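Side-chain contacts in phytochromobilin synthase (Solanum lycopersicum, PDB 6KME), which probably catalyses the ferredoxin-dependent reduction of biliverdin IX alpha to phytochromobilin, the chromophore of phytochrome: residues A[69-74]-A[243-248]; A[97-102]-A[260-265]; A[134-139]-A[175-180]; A[161-166]-A[302-307]. The protein carries 1 engineered substitution. All blocks are in the same frame, centred on the assembly; numbering follows the deposited sequence.

Interaction 1: residues A[69-74]-A[243-248]; sequences TELQML and GVLKRL. With BLA (biliverdine IX alpha), chain B.
Leu248 of helix 242-249 reaches Thr69 and Leu71 of segment 69-74 with its two methyls. CD2 lies 4.1 Å from Thr69 CB and about as far from Thr69 OG1. The Thr69 and Leu248 side chains cross at about a right angle. The other methyl, Leu248 CD1, meets Leu71 CD1 at 4.3 Å. Leu71 is thus split between two helix residues one turn apart. Its CD2 branch goes to Leu245 CD2, 4.2 Å away, while its CD1 branch goes to Leu248. The contact is mainly van der Waals packing, and the touching residues are buried. The axes of the strand and helix segments pass 11.0 Å apart at 121°, and leucine side chains bridge that distance. Leu245 also serves the ligand. In its side chain CG sits anti to the carbonyl carbon (chi1 -66°), and CD2 ends 3.8 Å from CBC of biliverdin. Val244, on the same helix, joins it there. Its CG1 also packs on CBC, and its CG2 stands 3.8 Å from the bilin methyl CMD. In the next strand of the sheet, 81-91, Leu87 touches Leu71 and Ile89 touches Thr69. On the helix side Leu245 packs against Ile258 and Leu262. This is helix-on-sheet packing of the alpha/beta/alpha sandwich of ferredoxin-dependent bilin reductases, at the edge of the pocket between the central sheet and its helices.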
# COMPACT_ATOMS: atom_id res chain seq x y z
N THR A 69 -12.94 -18.47 7.91
CA THR A 69 -12.62 -17.23 7.21
C THR A 69 -12.03 -17.55 5.85
O THR A 69 -11.18 -18.43 5.71
CB THR A 69 -11.64 -16.37 8.03
OG1 THR A 69 -12.19 -16.14 9.34
CG2 THR A 69 -11.43 -15.04 7.35
N GLU A 70 -12.48 -16.83 4.83
CA GLU A 70 -12.00 -17.04 3.47
C GLU A 70 -11.16 -15.84 3.04
O GLU A 70 -11.55 -14.69 3.24
CB GLU A 70 -13.15 -17.26 2.49
CG GLU A 70 -12.68 -17.61 1.09
CD GLU A 70 -13.80 -17.54 0.07
OE1 GLU A 70 -14.98 -17.42 0.47
OE2 GLU A 70 -13.50 -17.61 -1.14
N LEU A 71 -10.00 -16.13 2.46
CA LEU A 71 -9.15 -15.12 1.85
C LEU A 71 -9.33 -15.24 0.34
O LEU A 71 -9.17 -16.33 -0.22
CB LEU A 71 -7.68 -15.32 2.24
CG LEU A 71 -7.23 -15.12 3.70
CD1 LEU A 71 -7.86 -16.11 4.68
CD2 LEU A 71 -5.71 -15.22 3.75
N GLN A 72 -9.70 -14.14 -0.30
CA GLN A 72 -9.93 -14.12 -1.74
C GLN A 72 -8.86 -13.25 -2.40
O GLN A 72 -8.64 -12.11 -1.97
CB GLN A 72 -11.32 -13.59 -2.08
CG GLN A 72 -12.45 -14.33 -1.38
CD GLN A 72 -13.56 -13.39 -0.95
OE1 GLN A 72 -14.34 -12.92 -1.78
NE2 GLN A 72 -13.63 -13.11 0.35
N MET A 73 -8.21 -13.78 -3.43
CA MET A 73 -7.09 -13.10 -4.06
C MET A 73 -7.30 -12.99 -5.57
O MET A 73 -7.72 -13.95 -6.22
CB MET A 73 -5.78 -13.81 -3.75
CG MET A 73 -5.41 -13.72 -2.28
SD MET A 73 -4.16 -14.88 -1.76
CE MET A 73 -5.10 -16.41 -1.68
N LEU A 74 -6.97 -11.81 -6.11
CA LEU A 74 -7.08 -11.54 -7.53
C LEU A 74 -5.79 -10.87 -7.99
O LEU A 74 -5.16 -10.15 -7.22
CB LEU A 74 -8.26 -10.64 -7.84
CG LEU A 74 -9.66 -11.12 -7.49
CD1 LEU A 74 -10.59 -9.93 -7.56
CD2 LEU A 74 -10.11 -12.21 -8.48
N GLY A 243 0.70 -10.30 11.28
CA GLY A 243 0.27 -11.09 12.43
C GLY A 243 -1.12 -11.67 12.25
O GLY A 243 -1.37 -12.82 12.64
N VAL A 244 -2.03 -10.90 11.66
CA VAL A 244 -3.37 -11.43 11.41
C VAL A 244 -3.32 -12.57 10.40
O VAL A 244 -3.97 -13.60 10.58
CB VAL A 244 -4.31 -10.30 10.95
CG1 VAL A 244 -5.65 -10.88 10.53
CG2 VAL A 244 -4.53 -9.27 12.07
N LEU A 245 -2.57 -12.38 9.31
CA LEU A 245 -2.42 -13.45 8.33
C LEU A 245 -1.86 -14.72 8.97
O LEU A 245 -2.34 -15.83 8.70
CB LEU A 245 -1.52 -12.99 7.18
CG LEU A 245 -2.07 -11.86 6.31
CD1 LEU A 245 -1.05 -11.45 5.21
CD2 LEU A 245 -3.40 -12.27 5.68
N LYS A 246 -0.84 -14.58 9.83
CA LYS A 246 -0.24 -15.75 10.47
C LYS A 246 -1.25 -16.49 11.34
O LYS A 246 -1.26 -17.72 11.37
CB LYS A 246 0.98 -15.33 11.30
CG LYS A 246 2.11 -14.88 10.39
CD LYS A 246 3.30 -14.34 11.15
CE LYS A 246 4.40 -13.89 10.19
NZ LYS A 246 5.60 -13.38 10.92
N ARG A 247 -2.12 -15.75 12.04
CA ARG A 247 -3.15 -16.39 12.85
C ARG A 247 -4.17 -17.13 11.98
O ARG A 247 -4.68 -18.19 12.36
CB ARG A 247 -3.85 -15.35 13.72
CG ARG A 247 -5.22 -15.79 14.23
CD ARG A 247 -5.75 -14.92 15.37
NE ARG A 247 -5.88 -13.51 15.01
CZ ARG A 247 -6.83 -13.03 14.21
NH1 ARG A 247 -7.72 -13.84 13.66
NH2 ARG A 247 -6.87 -11.73 13.97
N LEU A 248 -4.48 -16.58 10.80
CA LEU A 248 -5.52 -17.18 9.96
C LEU A 248 -5.03 -18.45 9.28
O LEU A 248 -5.69 -19.50 9.36
CB LEU A 248 -6.01 -16.17 8.92
CG LEU A 248 -6.84 -14.99 9.44
CD1 LEU A 248 -7.08 -13.99 8.32
CD2 LEU A 248 -8.15 -15.47 10.01
CHA BLA B . -2.39 -1.10 11.99
NA BLA B . -1.52 -0.57 9.61
C1A BLA B . -1.61 -0.28 10.98
C2A BLA B . -0.82 0.92 11.23
C3A BLA B . -0.25 1.33 9.94
C4A BLA B . -0.69 0.39 8.96
CMA BLA B . 0.65 2.53 9.62
CAA BLA B . -0.65 1.54 12.64
CBA BLA B . 0.39 0.77 13.40
CGA BLA B . 1.82 1.38 13.15
O1A BLA B . 1.84 2.55 13.38
O2A BLA B . 2.62 0.57 12.79
CHB BLA B . -0.41 0.37 7.45
NB BLA B . 1.94 0.96 7.27
C1B BLA B . 0.75 0.47 6.68
C2B BLA B . 1.05 0.62 5.13
C3B BLA B . 2.40 0.90 4.94
C4B BLA B . 3.01 1.08 6.33
CMB BLA B . 0.00 0.21 4.11
OB BLA B . 4.16 1.24 6.70
CAB BLA B . 3.38 1.14 3.82
CBB BLA B . 4.71 1.34 3.68
NC BLA B . -3.67 -4.37 8.01
C1C BLA B . -3.60 -4.58 6.62
C2C BLA B . -4.09 -6.02 6.40
C3C BLA B . -4.41 -6.55 7.65
C4C BLA B . -4.15 -5.48 8.74
CMC BLA B . -4.12 -6.57 4.97
OC BLA B . -3.20 -3.66 5.92
CAC BLA B . -4.92 -7.92 7.91
CBC BLA B . -4.71 -9.12 7.33
CHD BLA B . -4.25 -5.40 10.10
ND BLA B . -3.20 -3.10 10.68
C1D BLA B . -3.79 -4.25 10.99
C2D BLA B . -4.04 -4.40 12.48
C3D BLA B . -3.56 -3.24 13.07
C4D BLA B . -2.99 -2.35 11.93
CMD BLA B . -4.70 -5.64 13.03
CAD BLA B . -3.51 -2.77 14.53
CBD BLA B . -2.51 -3.53 15.38
CGD BLA B . -0.98 -3.24 15.04
O1D BLA B . -0.35 -4.27 14.90
O2D BLA B . -0.70 -2.05 14.98

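Interaction 2: residues A[97-102]-A[260-265]; sequences VLDFAA and KFLFNG. With BLA (biliverdine IX alpha), chain B.
The carboxylate of Asp99 faces Leu262 and Phe263 across the contact, and both of its oxygens have charged partners. OD1 forms a salt bridge with Arg85 NH1, and OD2 has a long, weak ion pair with Arg235 NH2. Apolar groups come close too. Leu262 CD2 lies 4.0 Å from Asp99 OD2, and Phe263 CZ approaches the same oxygen obliquely at 4.4 Å. Asp99 is buried, and Arg85 is its main polar partner. Arg85 has further ties to this helix end: its NE donates to Leu262 O, and it makes a cation-pi contact with Phe263. Here the end of helix 251-262 packs on the central antiparallel sheet of the bilin reductase fold, beside the biliverdin pocket. The CG of Asp99 is anti to the backbone N (chi1 -175°), which carries the carboxylate toward the helix. Its CB stays 3.8 Å from the bilin methyl CMC. Two residues earlier on the strand, Val97 CG1 touches CMC at 3.4 Å. Within the helix end, Leu262 CB lies 3.7 Å above one face of the Phe263 ring, toward its rim. The turn after the helix is fastened by Asn264 ND2, which donates to Lys260 O at 3.0 Å from above the carbonyl plane.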
# COMPACT_ATOMS: atom_id res chain seq x y z
N VAL A 97 -11.31 -7.10 5.59
CA VAL A 97 -9.98 -6.61 5.25
C VAL A 97 -9.87 -6.42 3.74
O VAL A 97 -10.34 -7.27 2.97
CB VAL A 97 -8.87 -7.56 5.75
CG1 VAL A 97 -7.51 -6.99 5.37
CG2 VAL A 97 -8.96 -7.78 7.27
N LEU A 98 -9.25 -5.32 3.33
CA LEU A 98 -8.85 -5.09 1.95
C LEU A 98 -7.38 -4.70 1.91
O LEU A 98 -6.96 -3.78 2.61
CB LEU A 98 -9.71 -3.98 1.29
CG LEU A 98 -9.31 -3.64 -0.16
CD1 LEU A 98 -9.63 -4.80 -1.10
CD2 LEU A 98 -9.99 -2.35 -0.66
N ASP A 99 -6.60 -5.42 1.10
CA ASP A 99 -5.27 -4.99 0.68
C ASP A 99 -5.28 -4.97 -0.84
O ASP A 99 -5.28 -6.03 -1.47
CB ASP A 99 -4.16 -5.90 1.21
CG ASP A 99 -2.73 -5.38 0.87
OD1 ASP A 99 -2.57 -4.63 -0.12
OD2 ASP A 99 -1.77 -5.73 1.59
N PHE A 100 -5.26 -3.77 -1.41
CA PHE A 100 -5.33 -3.53 -2.84
C PHE A 100 -4.15 -2.63 -3.22
O PHE A 100 -3.97 -1.57 -2.61
CB PHE A 100 -6.68 -2.86 -3.18
CG PHE A 100 -6.89 -2.63 -4.64
CD1 PHE A 100 -6.42 -1.48 -5.25
CD2 PHE A 100 -7.59 -3.56 -5.40
CE1 PHE A 100 -6.62 -1.27 -6.62
CE2 PHE A 100 -7.79 -3.36 -6.76
CZ PHE A 100 -7.30 -2.21 -7.36
N ALA A 101 -3.34 -3.06 -4.18
CA ALA A 101 -2.16 -2.30 -4.58
C ALA A 101 -1.93 -2.41 -6.08
O ALA A 101 -2.25 -3.42 -6.71
CB ALA A 101 -0.89 -2.76 -3.85
N ALA A 102 -1.36 -1.34 -6.65
CA ALA A 102 -0.91 -1.31 -8.03
C ALA A 102 0.58 -1.01 -8.04
O ALA A 102 1.00 0.05 -7.56
CB ALA A 102 -1.69 -0.28 -8.84
N LYS A 260 5.35 -13.85 -2.00
CA LYS A 260 5.13 -14.26 -3.39
C LYS A 260 3.87 -13.68 -4.01
O LYS A 260 3.74 -13.70 -5.25
CB LYS A 260 5.09 -15.79 -3.49
CG LYS A 260 6.38 -16.46 -3.05
CD LYS A 260 6.47 -17.87 -3.59
CE LYS A 260 7.58 -18.66 -2.91
NZ LYS A 260 7.20 -19.07 -1.52
N PHE A 261 2.95 -13.15 -3.20
CA PHE A 261 1.73 -12.54 -3.75
C PHE A 261 1.63 -11.07 -3.38
O PHE A 261 1.73 -10.22 -4.27
CB PHE A 261 0.48 -13.32 -3.32
CG PHE A 261 -0.80 -12.74 -3.84
CD1 PHE A 261 -1.19 -12.98 -5.16
CD2 PHE A 261 -1.58 -11.90 -3.04
CE1 PHE A 261 -2.36 -12.43 -5.66
CE2 PHE A 261 -2.75 -11.35 -3.53
CZ PHE A 261 -3.14 -11.61 -4.84
N LEU A 262 1.45 -10.73 -2.10
CA LEU A 262 1.20 -9.34 -1.75
C LEU A 262 2.36 -8.45 -2.14
O LEU A 262 2.16 -7.34 -2.64
CB LEU A 262 0.93 -9.21 -0.24
CG LEU A 262 -0.35 -9.88 0.25
CD1 LEU A 262 -0.41 -9.85 1.77
CD2 LEU A 262 -1.60 -9.19 -0.34
N PHE A 263 3.59 -8.90 -1.91
CA PHE A 263 4.76 -8.12 -2.25
C PHE A 263 5.63 -8.88 -3.22
O PHE A 263 6.86 -8.82 -3.18
CB PHE A 263 5.47 -7.66 -0.98
CG PHE A 263 4.53 -6.92 -0.08
CD1 PHE A 263 4.00 -5.71 -0.50
CD2 PHE A 263 4.04 -7.50 1.07
CE1 PHE A 263 3.06 -5.04 0.27
CE2 PHE A 263 3.10 -6.84 1.85
CZ PHE A 263 2.61 -5.62 1.45
N ASN A 264 4.97 -9.62 -4.11
CA ASN A 264 5.62 -10.25 -5.25
C ASN A 264 6.59 -9.27 -5.90
O ASN A 264 6.26 -8.10 -6.12
CB ASN A 264 4.55 -10.70 -6.26
CG ASN A 264 5.15 -11.27 -7.53
OD1 ASN A 264 5.49 -10.54 -8.45
ND2 ASN A 264 5.28 -12.59 -7.58
N GLY A 265 7.80 -9.75 -6.16
CA GLY A 265 8.89 -8.92 -6.62
C GLY A 265 10.00 -8.75 -5.59
O GLY A 265 11.12 -8.38 -5.97
CHA BLA B . -2.39 -1.10 11.99
NA BLA B . -1.52 -0.57 9.61
C1A BLA B . -1.61 -0.28 10.98
C2A BLA B . -0.82 0.92 11.23
C3A BLA B . -0.25 1.33 9.94
C4A BLA B . -0.69 0.39 8.96
CMA BLA B . 0.65 2.53 9.62
CAA BLA B . -0.65 1.54 12.64
CBA BLA B . 0.39 0.77 13.40
CGA BLA B . 1.82 1.38 13.15
O1A BLA B . 1.84 2.55 13.38
O2A BLA B . 2.62 0.57 12.79
CHB BLA B . -0.41 0.37 7.45
NB BLA B . 1.94 0.96 7.27
C1B BLA B . 0.75 0.47 6.68
C2B BLA B . 1.05 0.62 5.13
C3B BLA B . 2.40 0.90 4.94
C4B BLA B . 3.01 1.08 6.33
CMB BLA B . 0.00 0.21 4.11
OB BLA B . 4.16 1.24 6.70
CAB BLA B . 3.38 1.14 3.82
CBB BLA B . 4.71 1.34 3.68
NC BLA B . -3.67 -4.37 8.01
C1C BLA B . -3.60 -4.58 6.62
C2C BLA B . -4.09 -6.02 6.40
C3C BLA B . -4.41 -6.55 7.65
C4C BLA B . -4.15 -5.48 8.74
CMC BLA B . -4.12 -6.57 4.97
OC BLA B . -3.20 -3.66 5.92
CAC BLA B . -4.92 -7.92 7.91
CBC BLA B . -4.71 -9.12 7.33
CHD BLA B . -4.25 -5.40 10.10
ND BLA B . -3.20 -3.10 10.68
C1D BLA B . -3.79 -4.25 10.99
C2D BLA B . -4.04 -4.40 12.48
C3D BLA B . -3.56 -3.24 13.07
C4D BLA B . -2.99 -2.35 11.93
CMD BLA B . -4.70 -5.64 13.03
CAD BLA B . -3.51 -2.77 14.53
CBD BLA B . -2.51 -3.53 15.38
CGD BLA B . -0.98 -3.24 15.04
O1D BLA B . -0.35 -4.27 14.90
O2D BLA B . -0.70 -2.05 14.98

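Interaction 3: residues A[134-139]-A[175-180]; sequences HDIMDQ and FSPIVI. With BLA (biliverdine IX alpha), chain B.
Ile136 and Pro177 join two loops beside the central sheet of this bilin reductase fold. One follows strand 123-131 and the other leads into strand 180-185. The apolar contact is carried by one methyl. Ile136 CD1 meets Pro177 CD at 3.5 Å. The same methyl packs against backbone, 3.6 Å from Phe175 O and 3.9 Å from Ser176 CA. Ile136 CG1 stands between the backbone N and the carbonyl carbon (chi1 56°), and from there CD1 extends to the proline. Tyr142 and Lys143 of helix 141-147 pack on Ile136. The aromatic Phe175 ring reaches the ligand obliquely. Its CE1 is 3.8 Å from the bilin vinyl carbon CAB, and Val179 CG2 covers one face of the ring near its rim. With an alanine in place of Phe175, a gap would probably open beside biliverdin, and Val179 CG2 would lose the ring it packs on. The hydrogen bonds shape each loop separately. Asp135 OD2 accepts from Asp138 N at 2.9 Å through its syn lone pair, an Asx motif. In the other loop, a type I turn runs from Ser176 to Val179. Ser176 OG is bonded to Asp129 OD1, and it also accepts from Ile178 N at 3.0 Å in an ST turn.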
# COMPACT_ATOMS: atom_id res chain seq x y z
N HIS A 134 9.93 7.44 -5.21
CA HIS A 134 11.20 8.04 -4.85
C HIS A 134 11.00 9.03 -3.71
O HIS A 134 9.88 9.49 -3.44
CB HIS A 134 11.83 8.75 -6.05
CG HIS A 134 12.29 7.82 -7.13
ND1 HIS A 134 13.29 6.89 -6.94
CD2 HIS A 134 11.90 7.69 -8.42
CE1 HIS A 134 13.49 6.22 -8.06
NE2 HIS A 134 12.66 6.69 -8.98
N ASP A 135 12.10 9.35 -3.02
CA ASP A 135 12.02 10.14 -1.80
C ASP A 135 11.50 11.55 -2.10
O ASP A 135 11.97 12.22 -3.02
CB ASP A 135 13.38 10.22 -1.13
CG ASP A 135 13.37 11.16 0.06
OD1 ASP A 135 12.83 10.76 1.12
OD2 ASP A 135 13.89 12.29 -0.07
N ILE A 136 10.51 11.97 -1.32
CA ILE A 136 9.91 13.29 -1.45
C ILE A 136 10.26 14.19 -0.26
O ILE A 136 9.68 15.27 -0.12
CB ILE A 136 8.38 13.19 -1.60
CG1 ILE A 136 7.81 12.40 -0.42
CG2 ILE A 136 8.01 12.56 -2.95
CD1 ILE A 136 6.35 12.61 -0.21
N MET A 137 11.17 13.75 0.60
CA MET A 137 11.52 14.50 1.80
C MET A 137 12.67 15.47 1.56
O MET A 137 12.56 16.66 1.87
CB MET A 137 11.89 13.54 2.94
CG MET A 137 10.80 12.55 3.31
SD MET A 137 9.57 13.26 4.42
CE MET A 137 9.45 11.95 5.64
N ASP A 138 13.79 14.98 1.01
CA ASP A 138 14.97 15.81 0.81
C ASP A 138 14.95 16.54 -0.53
O ASP A 138 15.29 17.73 -0.59
CB ASP A 138 16.23 14.96 0.93
N GLN A 139 14.55 15.86 -1.60
CA GLN A 139 14.53 16.44 -2.94
C GLN A 139 13.10 16.81 -3.34
O GLN A 139 12.12 16.31 -2.78
CB GLN A 139 15.13 15.46 -3.96
N PHE A 175 5.15 7.43 2.73
CA PHE A 175 3.85 8.05 2.53
C PHE A 175 3.99 9.36 1.77
O PHE A 175 5.00 10.06 1.87
CB PHE A 175 3.15 8.30 3.87
CG PHE A 175 2.65 7.05 4.55
CD1 PHE A 175 2.65 5.83 3.89
CD2 PHE A 175 2.16 7.11 5.85
CE1 PHE A 175 2.18 4.68 4.51
CE2 PHE A 175 1.69 5.95 6.49
CZ PHE A 175 1.70 4.75 5.82
N SER A 176 2.95 9.70 1.01
CA SER A 176 2.89 10.94 0.24
C SER A 176 2.23 12.04 1.07
O SER A 176 1.66 11.77 2.13
CB SER A 176 2.10 10.69 -1.04
OG SER A 176 0.74 11.01 -0.86
N PRO A 177 2.29 13.30 0.62
CA PRO A 177 1.60 14.37 1.35
C PRO A 177 0.08 14.29 1.32
O PRO A 177 -0.56 15.05 2.05
CB PRO A 177 2.08 15.66 0.65
CG PRO A 177 3.26 15.25 -0.18
CD PRO A 177 3.03 13.82 -0.54
N ILE A 178 -0.52 13.41 0.52
CA ILE A 178 -1.96 13.27 0.51
C ILE A 178 -2.41 11.99 1.21
O ILE A 178 -3.58 11.60 1.07
CB ILE A 178 -2.54 13.35 -0.92
CG1 ILE A 178 -2.09 12.16 -1.77
CG2 ILE A 178 -2.19 14.69 -1.56
CD1 ILE A 178 -2.84 12.03 -3.11
N VAL A 179 -1.52 11.33 1.96
CA VAL A 179 -1.88 10.07 2.59
C VAL A 179 -3.09 10.25 3.50
O VAL A 179 -3.24 11.27 4.19
CB VAL A 179 -0.70 9.49 3.39
CG1 VAL A 179 -0.27 10.44 4.55
CG2 VAL A 179 -1.06 8.12 3.94
N ILE A 180 -3.99 9.29 3.44
CA ILE A 180 -5.07 9.16 4.41
C ILE A 180 -4.65 8.06 5.38
O ILE A 180 -4.65 6.88 5.02
CB ILE A 180 -6.41 8.85 3.75
CG1 ILE A 180 -6.84 10.03 2.87
CG2 ILE A 180 -7.47 8.52 4.81
CD1 ILE A 180 -8.02 9.70 1.97
CHA BLA B . -2.39 -1.10 11.99
NA BLA B . -1.52 -0.57 9.61
C1A BLA B . -1.61 -0.28 10.98
C2A BLA B . -0.82 0.92 11.23
C3A BLA B . -0.25 1.33 9.94
C4A BLA B . -0.69 0.39 8.96
CMA BLA B . 0.65 2.53 9.62
CAA BLA B . -0.65 1.54 12.64
CBA BLA B . 0.39 0.77 13.40
CGA BLA B . 1.82 1.38 13.15
O1A BLA B . 1.84 2.55 13.38
O2A BLA B . 2.62 0.57 12.79
CHB BLA B . -0.41 0.37 7.45
NB BLA B . 1.94 0.96 7.27
C1B BLA B . 0.75 0.47 6.68
C2B BLA B . 1.05 0.62 5.13
C3B BLA B . 2.40 0.90 4.94
C4B BLA B . 3.01 1.08 6.33
CMB BLA B . 0.00 0.21 4.11
OB BLA B . 4.16 1.24 6.70
CAB BLA B . 3.38 1.14 3.82
CBB BLA B . 4.71 1.34 3.68
NC BLA B . -3.67 -4.37 8.01
C1C BLA B . -3.60 -4.58 6.62
C2C BLA B . -4.09 -6.02 6.40
C3C BLA B . -4.41 -6.55 7.65
C4C BLA B . -4.15 -5.48 8.74
CMC BLA B . -4.12 -6.57 4.97
OC BLA B . -3.20 -3.66 5.92
CAC BLA B . -4.92 -7.92 7.91
CBC BLA B . -4.71 -9.12 7.33
CHD BLA B . -4.25 -5.40 10.10
ND BLA B . -3.20 -3.10 10.68
C1D BLA B . -3.79 -4.25 10.99
C2D BLA B . -4.04 -4.40 12.48
C3D BLA B . -3.56 -3.24 13.07
C4D BLA B . -2.99 -2.35 11.93
CMD BLA B . -4.70 -5.64 13.03
CAD BLA B . -3.51 -2.77 14.53
CBD BLA B . -2.51 -3.53 15.38
CGD BLA B . -0.98 -3.24 15.04
O1D BLA B . -0.35 -4.27 14.90
O2D BLA B . -0.70 -2.05 14.98

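Interaction 4: residues A[161-166]-A[302-307]; sequences LPWGGK and RPWNAR
The C-terminal segment after strand 297-298 is laid over the indole of Trp163, in the loop between helix 151-160 and strand 167-168. The contact joins two loops of the bilin reductase fold by CH-pi packing. Arg302 CA sits over the centre of one indole face, 3.9 Å from the centroid of the six-membered ring. Pro303 CD lies over the same face, nearer the rim, and touches CZ2 and CH2. Trp163 CG is anti to the backbone N (chi1 -173°), and its NE1 is bonded to Phe299 O, which helps to fix the rotation of the indole. Trp181 meets the indole edge-to-face. With an alanine at Trp163, Arg302 and Pro303 would probably lose the surface they rest on, and Phe299 O its donor. The Arg302 chain runs extended across the ring at about a right angle. Its guanidinium plane stands 87° from that of the indole, so the two groups are not stacked. The guanidinium instead donates to backbone carbonyls, NH2 to Pro177 O and NH1 to Val179 O. Trp304 CE3 lies 4.0 Å above one guanidinium face, toward its rim. Arg302 NH1 comes within 3.7 Å of Trp163 CE3, obliquely.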
# COMPACT_ATOMS: atom_id res chain seq x y z
N LEU A 161 -11.62 12.55 7.24
CA LEU A 161 -11.03 11.33 7.78
C LEU A 161 -9.79 11.76 8.56
O LEU A 161 -8.69 11.86 7.99
CB LEU A 161 -10.68 10.33 6.68
CG LEU A 161 -11.84 9.75 5.84
CD1 LEU A 161 -11.36 9.03 4.58
CD2 LEU A 161 -12.71 8.81 6.69
N PRO A 162 -9.92 12.01 9.86
CA PRO A 162 -8.84 12.69 10.60
C PRO A 162 -7.60 11.83 10.79
O PRO A 162 -7.65 10.59 10.81
CB PRO A 162 -9.50 13.00 11.95
CG PRO A 162 -10.55 11.94 12.10
CD PRO A 162 -11.08 11.72 10.72
N TRP A 163 -6.47 12.52 10.95
CA TRP A 163 -5.19 11.87 11.22
C TRP A 163 -5.32 10.79 12.29
O TRP A 163 -5.90 11.02 13.36
CB TRP A 163 -4.17 12.93 11.65
CG TRP A 163 -2.77 12.44 11.81
CD1 TRP A 163 -2.05 12.37 12.98
CD2 TRP A 163 -1.90 11.97 10.77
NE1 TRP A 163 -0.79 11.88 12.73
CE2 TRP A 163 -0.68 11.61 11.38
CE3 TRP A 163 -2.05 11.79 9.38
CZ2 TRP A 163 0.40 11.11 10.66
CZ3 TRP A 163 -0.98 11.29 8.67
CH2 TRP A 163 0.24 10.95 9.30
N GLY A 164 -4.79 9.60 12.00
CA GLY A 164 -4.92 8.46 12.89
C GLY A 164 -4.11 8.54 14.18
O GLY A 164 -4.33 7.71 15.07
N GLY A 165 -3.20 9.49 14.30
CA GLY A 165 -2.37 9.61 15.49
C GLY A 165 -0.97 9.06 15.28
O GLY A 165 -0.53 8.81 14.15
N LYS A 166 -0.27 8.84 16.39
CA LYS A 166 1.10 8.37 16.34
C LYS A 166 1.20 7.03 15.60
O LYS A 166 0.32 6.17 15.72
CB LYS A 166 1.68 8.23 17.75
CG LYS A 166 1.80 9.56 18.49
CD LYS A 166 2.27 9.36 19.95
CE LYS A 166 2.14 10.67 20.74
NZ LYS A 166 2.50 10.51 22.16
N ARG A 302 -0.75 15.45 11.97
CA ARG A 302 -0.42 15.26 10.56
C ARG A 302 0.83 16.06 10.20
O ARG A 302 0.85 17.28 10.41
CB ARG A 302 -1.59 15.69 9.68
CG ARG A 302 -1.36 15.31 8.20
CD ARG A 302 -2.42 15.87 7.28
NE ARG A 302 -2.11 15.49 5.90
CZ ARG A 302 -2.38 14.29 5.39
NH1 ARG A 302 -2.99 13.38 6.13
NH2 ARG A 302 -2.04 14.01 4.13
N PRO A 303 1.88 15.43 9.68
CA PRO A 303 3.16 16.14 9.51
C PRO A 303 3.28 16.91 8.20
O PRO A 303 4.39 17.31 7.83
CB PRO A 303 4.19 15.02 9.60
CG PRO A 303 3.47 13.83 9.06
CD PRO A 303 2.03 13.98 9.47
N TRP A 304 2.17 17.13 7.50
CA TRP A 304 2.13 18.01 6.33
C TRP A 304 1.10 19.10 6.56
O TRP A 304 0.01 18.83 7.08
CB TRP A 304 1.74 17.24 5.05
CG TRP A 304 2.75 16.25 4.61
CD1 TRP A 304 3.83 16.47 3.81
CD2 TRP A 304 2.76 14.86 4.93
NE1 TRP A 304 4.52 15.30 3.61
CE2 TRP A 304 3.89 14.29 4.29
CE3 TRP A 304 1.93 14.03 5.69
CZ2 TRP A 304 4.20 12.94 4.40
CZ3 TRP A 304 2.24 12.69 5.79
CH2 TRP A 304 3.37 12.16 5.15
N ASN A 305 1.43 20.33 6.16
CA ASN A 305 0.47 21.41 6.31
C ASN A 305 -0.54 21.37 5.16
O ASN A 305 -0.54 20.47 4.32
CB ASN A 305 1.17 22.77 6.43
CG ASN A 305 1.85 23.23 5.15
OD1 ASN A 305 1.64 22.70 4.05
ND2 ASN A 305 2.68 24.26 5.28
N ALA A 306 -1.44 22.37 5.14
CA ALA A 306 -2.53 22.40 4.17
C ALA A 306 -2.05 22.54 2.74
O ALA A 306 -2.82 22.25 1.81
CB ALA A 306 -3.50 23.53 4.49
N ARG A 307 -0.82 23.01 2.52
CA ARG A 307 -0.27 23.10 1.18
C ARG A 307 0.60 21.90 0.82
O ARG A 307 1.21 21.89 -0.25
CB ARG A 307 0.53 24.40 1.02
CG ARG A 307 -0.30 25.70 1.17
CD ARG A 307 -1.78 25.50 0.81
NE ARG A 307 -2.03 25.31 -0.62
CZ ARG A 307 -2.99 24.52 -1.11
NH1 ARG A 307 -3.78 23.84 -0.29
NH2 ARG A 307 -3.14 24.40 -2.43

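In the fold
Interactions 1 and 2 both touch substituents of the same pyrrole ring of biliverdin, and interaction 3 touches the other end of the bilin. Interactions 1 and 2 adjoin, with centres 12 Å apart, and pack consecutive helices against one sheet. Met73 CB lies 3.6 Å from Phe261 CZ, and Leu245 CD1 lies 3.9 Å from Leu262 CD1. Interaction 3 meets the bilin from the opposite side of the chain's centre to interaction 1, and their centres are 30 Å apart. Interaction 4 does not reach the ligand; the side chain of Trp163 is about 8 Å from the bound biliverdin. Arg302 joins interaction 4 to interaction 3. The C-terminal segment is thereby linked to the loop that carries Phe175 to the pocket.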